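Local coordinates for protein AlkD2 (Streptococcus mutans, PDB 6M9M) that is of uncertain function but belongs to the HEAT-like repeat family of DNA glycosylases and binds inosine-5'-monophosphate, at residues A[18-23]-A[58-63]; A[25-30]-A[62-67]. All coordinates share one frame; numbering follows the deposited sequence. Where two conformers were deposited one is given.

Interaction 1 of 2, residues A[18-23]-A[58-63]. With IMP (inosinic acid), chain B.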
loop_
_atom_site.group_PDB
_atom_site.type_symbol
_atom_site.label_atom_id
_atom_site.label_comp_id
_atom_site.label_asym_id
_atom_site.label_seq_id
_atom_site.Cartn_x
_atom_site.Cartn_y
_atom_site.Cartn_z
ATOM N N HIS A 18 10.709 16.259 -0.991
ATOM C CA HIS A 18 9.822 15.655 -1.981
ATOM C C HIS A 18 10.415 14.348 -2.476
ATOM O O HIS A 18 11.627 14.151 -2.456
ATOM C CB HIS A 18 9.562 16.641 -3.129
ATOM C CG HIS A 18 8.945 17.926 -2.671
ATOM N ND1 HIS A 18 7.589 18.057 -2.462
ATOM C CD2 HIS A 18 9.494 19.116 -2.333
ATOM C CE1 HIS A 18 7.327 19.278 -2.033
ATOM N NE2 HIS A 18 8.465 19.941 -1.946
ATOM N N GLY A 19 9.542 13.455 -2.908
ATOM C CA GLY A 19 9.972 12.219 -3.527
ATOM C C GLY A 19 10.270 11.116 -2.530
ATOM O O GLY A 19 10.219 11.283 -1.307
ATOM N N PHE A 20 10.607 9.953 -3.079
ATOM C CA PHE A 20 10.941 8.788 -2.276
ATOM C C PHE A 20 12.056 7.949 -2.890
ATOM O O PHE A 20 12.470 6.971 -2.273
ATOM C CB PHE A 20 9.695 7.893 -2.071
ATOM C CG PHE A 20 9.086 7.424 -3.363
ATOM C CD1 PHE A 20 9.557 6.286 -3.996
ATOM C CD2 PHE A 20 8.058 8.129 -3.961
ATOM C CE1 PHE A 20 9.014 5.867 -5.190
ATOM C CE2 PHE A 20 7.514 7.717 -5.157
ATOM C CZ PHE A 20 7.986 6.587 -5.774
ATOM N N LYS A 21 12.547 8.284 -4.075
ATOM C CA LYS A 21 13.472 7.374 -4.744
ATOM C C LYS A 21 14.822 7.273 -4.042
ATOM O O LYS A 21 15.448 6.211 -4.089
ATOM C CB LYS A 21 13.623 7.767 -6.211
ATOM C CG LYS A 21 12.410 7.372 -7.038
ATOM C CD LYS A 21 12.394 8.038 -8.398
ATOM C CE LYS A 21 11.111 7.698 -9.147
ATOM N NZ LYS A 21 9.881 8.079 -8.381
ATOM N N GLU A 22 15.288 8.333 -3.376
ATOM C CA GLU A 22 16.582 8.235 -2.704
ATOM C C GLU A 22 16.523 7.241 -1.549
ATOM O O GLU A 22 17.420 6.403 -1.386
ATOM C CB GLU A 22 17.033 9.601 -2.196
ATOM C CG GLU A 22 17.223 10.638 -3.274
ATOM C CD GLU A 22 17.835 11.913 -2.737
ATOM O OE1 GLU A 22 18.692 11.820 -1.831
ATOM O OE2 GLU A 22 17.451 12.999 -3.210
ATOM N N GLU A 23 15.463 7.303 -0.746
ATOM C CA GLU A 23 15.314 6.365 0.357
ATOM C C GLU A 23 15.133 4.943 -0.160
ATOM O O GLU A 23 15.721 3.999 0.381
ATOM C CB GLU A 23 14.135 6.779 1.234
ATOM C CG GLU A 23 14.323 8.118 1.946
ATOM C CD GLU A 23 13.674 9.306 1.237
ATOM O OE1 GLU A 23 13.446 9.226 0.018
ATOM O OE2 GLU A 23 13.396 10.324 1.913
ATOM N N ALA A 58 13.200 2.722 6.307
ATOM C CA ALA A 58 12.940 1.517 7.086
ATOM C C ALA A 58 11.754 0.738 6.541
ATOM O O ALA A 58 11.766 -0.501 6.547
ATOM C CB ALA A 58 12.682 1.889 8.545
ATOM N N VAL A 59 10.703 1.443 6.115
ATOM C CA VAL A 59 9.517 0.771 5.589
ATOM C C VAL A 59 9.806 0.126 4.241
ATOM O O VAL A 59 9.290 -0.960 3.949
ATOM C CB VAL A 59 8.303 1.714 5.592
ATOM C CG1 VAL A 59 7.086 1.034 5.005
ATOM C CG2 VAL A 59 8.014 2.181 7.026
ATOM N N PHE A 60 10.640 0.752 3.402
ATOM C CA PHE A 60 11.094 0.044 2.207
ATOM C C PHE A 60 11.810 -1.253 2.593
ATOM O O PHE A 60 11.600 -2.300 1.970
ATOM C CB PHE A 60 11.992 0.921 1.317
ATOM C CG PHE A 60 11.244 1.938 0.482
ATOM C CD1 PHE A 60 10.344 1.525 -0.488
ATOM C CD2 PHE A 60 11.466 3.297 0.639
ATOM C CE1 PHE A 60 9.660 2.457 -1.265
ATOM C CE2 PHE A 60 10.791 4.225 -0.142
ATOM C CZ PHE A 60 9.892 3.803 -1.098
ATOM N N LEU A 61 12.690 -1.201 3.603
ATOM C CA LEU A 61 13.339 -2.425 4.072
ATOM C C LEU A 61 12.325 -3.468 4.531
ATOM O O LEU A 61 12.440 -4.649 4.194
ATOM C CB LEU A 61 14.330 -2.132 5.194
ATOM C CG LEU A 61 15.651 -1.448 4.854
ATOM C CD1 LEU A 61 16.451 -1.289 6.154
ATOM C CD2 LEU A 61 16.430 -2.245 3.833
ATOM N N PHE A 62 11.320 -3.053 5.310
ATOM C CA PHE A 62 10.297 -3.995 5.739
ATOM C C PHE A 62 9.662 -4.678 4.525
ATOM O O PHE A 62 9.448 -5.890 4.526
ATOM C CB PHE A 62 9.195 -3.307 6.557
ATOM C CG PHE A 62 9.610 -2.820 7.935
ATOM C CD1 PHE A 62 10.536 -3.504 8.731
ATOM C CD2 PHE A 62 9.018 -1.678 8.462
ATOM C CE1 PHE A 62 10.857 -3.030 10.018
ATOM C CE2 PHE A 62 9.347 -1.208 9.715
ATOM C CZ PHE A 62 10.268 -1.874 10.494
ATOM N N GLY A 63 9.335 -3.903 3.482
ATOM C CA GLY A 63 8.804 -4.500 2.271
ATOM C C GLY A 63 9.695 -5.582 1.698
ATOM O O GLY A 63 9.234 -6.669 1.329
HETATM P P IMP B . 5.809 15.048 -3.834
HETATM O O1P IMP B . 6.516 15.434 -5.116
HETATM O O2P IMP B . 5.632 16.258 -2.952
HETATM O O3P IMP B . 6.690 13.962 -3.066
HETATM O "O5'" IMP B . 4.393 14.467 -4.240
HETATM C "C5'" IMP B . 3.497 13.955 -3.264
HETATM C "C4'" IMP B . 2.098 14.413 -3.569
HETATM O "O4'" IMP B . 1.216 13.794 -2.831
HETATM C "C3'" IMP B . 1.949 16.018 -3.223
HETATM O "O3'" IMP B . 1.118 16.687 -4.265
HETATM C "C2'" IMP B . 1.364 16.073 -2.116
HETATM O "O2'" IMP B . 0.652 17.392 -1.993
HETATM C "C1'" IMP B . 0.333 14.876 -2.198
HETATM N N9 IMP B . -0.212 14.400 -1.099
HETATM C C8 IMP B . -0.830 13.225 -0.823
HETATM N N7 IMP B . -1.250 13.265 0.462
HETATM C C5 IMP B . -0.910 14.470 0.986
HETATM C C6 IMP B . -1.118 14.998 2.268
HETATM O O6 IMP B . -1.805 14.169 3.246
HETATM N N1 IMP B . -0.690 16.219 2.563
HETATM C C2 IMP B . -0.045 16.958 1.604
HETATM N N3 IMP B . 0.156 16.437 0.346
HETATM C C4 IMP B . -0.272 15.193 0.024
#
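Phe20 and Phe60 reach each other through different first torsions. In Phe20, CG stands between the backbone N and the carbonyl carbon (chi1 58°), the crowded position; in Phe60, CG lies anti to the carbonyl carbon and beside the backbone N (chi1 -77°), a setting a helix accommodates easily. The two side chains cross at about a right angle, and CD1 of Phe20 meets CZ of Phe60 at 3.8 Å, an oblique apolar touch with no polar bond between the segments. The CD2 and CE2 side of the Phe60 ring also rests on the first turn of helix 21-32: Phe60 CE2 is 3.9 Å from Phe20 O, and Phe60 CD2 is 4.1 Å from Glu23 C. A long, flat, apolar side chain suits Phe60, because it must span the gap from its own helix to this backbone. Phe20 occupies the N-cap position, and the residues just before it hold the phosphate of inosinic acid. In the conformer described here, ND1 of His18 donates to O2P over 2.7 Å, nearly straight at 173°, with the phosphate at the ring edge. Backbone N of Gly19 donates to O3P over 2.9 Å. The backbone of Gly19, with its positive phi, would jam a CB against the preceding carbonyl O, which explains the residue type. Arg86 of helix 85-102 adds a hydrogen bond to the nucleotide from its NH1. An aromatic ring suits Phe20, since it can meet Phe60 by CD1 and also receive the charge of Lys93, from the same helix as Arg86, in a cation-pi contact. Phe60 touches Val90 as well, so helix 52-65 is packed between helix 21-32 and helix 85-102, with the nucleotide bound near the start of helix 21-32.

Interaction 2 of 2, residues A[25-30]-A[62-67]; sequences QRALTD and FGYLSK
The ring of Tyr64, broad enough to meet two residues at once, lies against one turn of helix 21-32, touching Ala27 and Leu28. Its CE2 comes to 3.6 Å from the backbone N of Leu28 and to 3.8 Å from CB of Ala27. Alanine suits this place, its small side chain letting a broad ring approach the helix backbone. The branched Leu28 then bends round the ring: with CG anti to the backbone N (chi1 -174°), one methyl, CD1, is carried over one face of Tyr64 in a CH-pi contact, 4.3 Å from the ring centroid and 17° off the normal. On the stem, CB of Leu28 lies 3.9 Å from Tyr64 OH, so the phenol end is flanked by aliphatic carbon. The two side chains cross at about a right angle. This is helix-to-helix packing of the kind that builds a HEAT-like repeat protein, with apolar and aromatic side chains packed between neighbouring helices. Behind the first shell, Tyr31 of helix 21-32 sets its ring against that of Tyr64, their planes at about 40°, while Glu97 of helix 85-102 touches Tyr64 and Lys101 NZ hydrogen-bonds to the carbonyl O of Tyr64. Ser66 turns its hydroxyl back, OG donating to the carbonyl O of Gly63 over 2.7 Å. On the other helix, Arg26 forms a salt bridge with Asp12, and Asp30 OD2 hydrogen-bonds to the hydroxyls of Tyr5 and Tyr57.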
loop_
_atom_site.group_PDB
_atom_site.type_symbol
_atom_site.label_atom_id
_atom_site.label_comp_id
_atom_site.label_asym_id
_atom_site.label_seq_id
_atom_site.Cartn_x
_atom_site.Cartn_y
_atom_site.Cartn_z
ATOM N N GLN A 25 16.199 3.619 -3.044
ATOM C CA GLN A 25 17.421 3.047 -3.600
ATOM C C GLN A 25 18.415 2.676 -2.506
ATOM O O GLN A 25 19.078 1.638 -2.596
ATOM C CB GLN A 25 18.045 3.998 -4.619
ATOM C CG GLN A 25 19.265 3.409 -5.317
ATOM C CD GLN A 25 18.985 2.054 -5.963
ATOM O OE1 GLN A 25 18.148 1.941 -6.861
ATOM N NE2 GLN A 25 19.677 1.018 -5.493
ATOM N N ARG A 26 18.525 3.493 -1.456
ATOM C CA ARG A 26 19.419 3.134 -0.358
ATOM C C ARG A 26 18.949 1.855 0.327
ATOM O O ARG A 26 19.759 0.972 0.630
ATOM C CB ARG A 26 19.489 4.285 0.643
ATOM C CG ARG A 26 20.640 4.181 1.629
ATOM C CD ARG A 26 21.997 4.567 1.001
ATOM N NE ARG A 26 22.974 4.794 2.057
ATOM C CZ ARG A 26 23.204 5.966 2.638
ATOM N NH1 ARG A 26 22.557 7.055 2.246
ATOM N NH2 ARG A 26 24.110 6.047 3.602
ATOM N N ALA A 27 17.643 1.730 0.579
ATOM C CA ALA A 27 17.118 0.512 1.180
ATOM C C ALA A 27 17.388 -0.705 0.299
ATOM O O ALA A 27 17.788 -1.768 0.799
ATOM C CB ALA A 27 15.620 0.669 1.435
ATOM N N LEU A 28 17.163 -0.588 -1.012
ATOM C CA LEU A 28 17.403 -1.722 -1.899
ATOM C C LEU A 28 18.862 -2.157 -1.844
ATOM O O LEU A 28 19.157 -3.351 -1.752
ATOM C CB LEU A 28 16.979 -1.380 -3.321
ATOM C CG LEU A 28 17.055 -2.558 -4.302
ATOM C CD1 LEU A 28 16.298 -3.790 -3.809
ATOM C CD2 LEU A 28 16.489 -2.089 -5.629
ATOM N N THR A 29 19.792 -1.198 -1.922
ATOM C CA THR A 29 21.213 -1.513 -1.839
ATOM C C THR A 29 21.548 -2.226 -0.538
ATOM O O THR A 29 22.250 -3.243 -0.534
ATOM C CB THR A 29 22.027 -0.224 -1.954
ATOM O OG1 THR A 29 21.811 0.351 -3.247
ATOM C CG2 THR A 29 23.517 -0.497 -1.764
ATOM N N ASP A 30 21.055 -1.701 0.580
ATOM C CA ASP A 30 21.407 -2.281 1.874
ATOM C C ASP A 30 20.784 -3.661 2.052
ATOM O O ASP A 30 21.417 -4.563 2.608
ATOM C CB ASP A 30 20.996 -1.325 2.994
ATOM C CG ASP A 30 21.818 -0.038 3.010
ATOM O OD1 ASP A 30 22.909 -0.004 2.394
ATOM O OD2 ASP A 30 21.372 0.935 3.656
ATOM N N PHE A 62 11.320 -3.053 5.310
ATOM C CA PHE A 62 10.297 -3.995 5.739
ATOM C C PHE A 62 9.662 -4.678 4.525
ATOM O O PHE A 62 9.448 -5.890 4.526
ATOM C CB PHE A 62 9.195 -3.307 6.557
ATOM C CG PHE A 62 9.610 -2.820 7.935
ATOM C CD1 PHE A 62 10.536 -3.504 8.731
ATOM C CD2 PHE A 62 9.018 -1.678 8.462
ATOM C CE1 PHE A 62 10.857 -3.030 10.018
ATOM C CE2 PHE A 62 9.347 -1.208 9.715
ATOM C CZ PHE A 62 10.268 -1.874 10.494
ATOM N N GLY A 63 9.335 -3.903 3.482
ATOM C CA GLY A 63 8.804 -4.500 2.271
ATOM C C GLY A 63 9.695 -5.582 1.698
ATOM O O GLY A 63 9.234 -6.669 1.329
ATOM N N TYR A 64 11.000 -5.301 1.602
ATOM C CA TYR A 64 11.918 -6.303 1.067
ATOM C C TYR A 64 12.028 -7.531 1.971
ATOM O O TYR A 64 12.315 -8.631 1.485
ATOM C CB TYR A 64 13.307 -5.692 0.836
ATOM C CG TYR A 64 13.302 -4.474 -0.060
ATOM C CD1 TYR A 64 12.526 -4.418 -1.203
ATOM C CD2 TYR A 64 14.039 -3.353 0.278
ATOM C CE1 TYR A 64 12.486 -3.264 -1.984
ATOM C CE2 TYR A 64 14.033 -2.223 -0.498
ATOM C CZ TYR A 64 13.262 -2.167 -1.622
ATOM O OH TYR A 64 13.266 -1.005 -2.356
ATOM N N LEU A 65 11.825 -7.353 3.274
ATOM C CA LEU A 65 11.971 -8.387 4.291
ATOM C C LEU A 65 10.668 -9.106 4.618
ATOM O O LEU A 65 10.660 -9.992 5.490
ATOM C CB LEU A 65 12.466 -7.736 5.580
ATOM C CG LEU A 65 13.877 -7.166 5.596
ATOM C CD1 LEU A 65 13.978 -6.230 6.796
ATOM C CD2 LEU A 65 14.925 -8.269 5.648
ATOM N N SER A 66 9.583 -8.771 3.926
ATOM C CA SER A 66 8.240 -9.122 4.359
ATOM C C SER A 66 7.871 -10.588 4.179
ATOM O O SER A 66 6.771 -10.958 4.610
ATOM C CB SER A 66 7.221 -8.220 3.662
ATOM O OG SER A 66 7.305 -8.330 2.265
ATOM N N LYS A 67 8.735 -11.436 3.623
ATOM C CA LYS A 67 8.515 -12.879 3.720
ATOM C C LYS A 67 8.480 -13.337 5.174
ATOM O O LYS A 67 7.809 -14.325 5.509
ATOM C CB LYS A 67 9.606 -13.629 2.949
ATOM C CG LYS A 67 9.513 -15.141 2.955
ATOM C CD LYS A 67 10.701 -15.706 2.205
ATOM C CE LYS A 67 10.733 -17.220 2.218
ATOM N NZ LYS A 67 11.930 -17.748 1.500
#

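Both interactions join helix 21-32 to helix 52-65, and their centres are 8 Å apart on the same side of the chain's centre. Going along each partner, interaction 1 comes first: segment 18-23 precedes 25-30, and 58-63 runs into 62-67, sharing Phe62 and Gly63. The two helices therefore advance in broadly the same direction, well short of parallel, with helix 36-47 between them in sequence. The contacts touch directly, Phe60 CB lying 3.6 Å from Ala27 CB, which makes them successive parts of one continuous interface. The loop just ahead of its start holds two of the four residues of the nucleotide pocket, His18 and Gly19, whereas interaction 2 lies away from that site and is structural packing.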